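Local coordinates for protein RV1873 (Mycobacterium tuberculosis, PDB 2JEK) that is of unknown function, a conserved all-helical protein of the DUF1810 family built as a right-handed superhelix, at residues 111-114 against 118-121. Residues are numbered along the deposited sequence; the frame is centred on the assembly and turned at random.
Sequences LFAR and ANQD
Asn-119 reaches across to the last turn of helix 101-115 and gives its amide N-H to the main-chain carbonyl of Ala-113, with ND2 2.9 Å from Ala-113 O. Three observations identify this as a well-directed hydrogen bond. The angle at the hydrogen is 170°, nearly straight. The donor lies in the carbonyl plane on a lone pair, with a C=O...N angle of 131°. The carbonyl oxygen in turn lies almost exactly in the plane of the Asn-119 amide, not above it. With chi1 at 57°, CG is tucked between the backbone N and carbonyl carbon of its own residue; OD1 is nearly eclipsed with CA, which points ND2 outward, to the carbonyl of Ala-113.

Other contact is slight. Asn-119 CB rests 3.8 Å from Ala-113 CA, while the Ala-113 methyl CB passes 4.2 Å from Asn-119 ND2, and the two CA atoms are 5.1 Å apart. The interface is correspondingly small, 98 Å² over both sides, and neither residue is fully buried. Beyond the pair, Ala-113 packs on Phe-122 and Val-123 of helix 120-129, whereas Asp-121 OD2 is hydrogen-bonded to His-79 ND1 of helix 74-87.

Asn-119 holds the N-cap position of helix 120-129, yet its side chain makes no capping bond there: it instead ties back to the preceding helix, a side-chain-to-main-chain hydrogen bond bridging two consecutive helices of the right-handed superhelix.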
# COMPACT_ATOMS: atom_id res chain seq x y z
N LEU A 111 5.29 -4.45 -3.76
CA LEU A 111 5.11 -5.63 -2.92
C LEU A 111 3.88 -6.43 -3.31
O LEU A 111 3.96 -7.64 -3.56
CB LEU A 111 5.01 -5.20 -1.45
CG LEU A 111 4.59 -6.29 -0.45
CD1 LEU A 111 5.58 -7.44 -0.43
CD2 LEU A 111 4.43 -5.69 0.95
N PHE A 112 2.72 -5.77 -3.37
CA PHE A 112 1.48 -6.51 -3.60
C PHE A 112 1.38 -7.01 -5.04
O PHE A 112 0.82 -8.08 -5.28
CB PHE A 112 0.28 -5.71 -3.11
CG PHE A 112 0.19 -5.69 -1.61
CD1 PHE A 112 -0.29 -6.80 -0.93
CD2 PHE A 112 0.64 -4.59 -0.87
CE1 PHE A 112 -0.35 -6.82 0.46
CE2 PHE A 112 0.59 -4.61 0.52
CZ PHE A 112 0.09 -5.72 1.19
N ALA A 113 2.00 -6.31 -5.98
CA ALA A 113 2.09 -6.82 -7.34
C ALA A 113 2.90 -8.11 -7.43
O ALA A 113 2.62 -8.95 -8.31
CB ALA A 113 2.66 -5.76 -8.27
N ARG A 114 3.88 -8.28 -6.56
CA ARG A 114 4.70 -9.49 -6.54
C ARG A 114 4.04 -10.60 -5.74
O ARG A 114 4.39 -11.78 -5.88
CB ARG A 114 6.10 -9.20 -5.99
CG ARG A 114 6.95 -8.24 -6.83
CD ARG A 114 7.58 -8.88 -8.06
NE ARG A 114 8.40 -7.92 -8.79
CZ ARG A 114 9.39 -8.25 -9.63
NH1 ARG A 114 9.70 -9.52 -9.84
NH2 ARG A 114 10.07 -7.29 -10.25
N ALA A 118 -2.87 -11.86 -9.75
CA ALA A 118 -4.11 -11.08 -9.88
C ALA A 118 -3.85 -9.65 -9.40
O ALA A 118 -4.43 -9.18 -8.41
CB ALA A 118 -5.24 -11.74 -9.11
N ASN A 119 -2.96 -8.97 -10.11
CA ASN A 119 -2.38 -7.73 -9.63
C ASN A 119 -2.67 -6.55 -10.53
O ASN A 119 -1.97 -5.54 -10.47
CB ASN A 119 -0.86 -7.90 -9.50
CG ASN A 119 -0.19 -8.32 -10.81
OD1 ASN A 119 -0.80 -8.27 -11.89
ND2 ASN A 119 1.07 -8.71 -10.72
N GLN A 120 -3.70 -6.65 -11.35
CA GLN A 120 -3.91 -5.67 -12.39
C GLN A 120 -4.02 -4.25 -11.86
O GLN A 120 -3.51 -3.32 -12.47
CB GLN A 120 -5.13 -6.06 -13.24
CG GLN A 120 -6.44 -6.30 -12.47
CD GLN A 120 -6.67 -7.76 -12.04
OE1 GLN A 120 -7.80 -8.13 -11.69
NE2 GLN A 120 -5.62 -8.58 -12.07
N ASP A 121 -4.67 -4.06 -10.71
CA ASP A 121 -4.81 -2.71 -10.18
C ASP A 121 -3.49 -2.15 -9.63
O ASP A 121 -3.21 -0.96 -9.82
CB ASP A 121 -5.95 -2.58 -9.17
CG ASP A 121 -5.90 -3.62 -8.07
OD1 ASP A 121 -5.10 -4.59 -8.14
OD2 ASP A 121 -6.70 -3.48 -7.13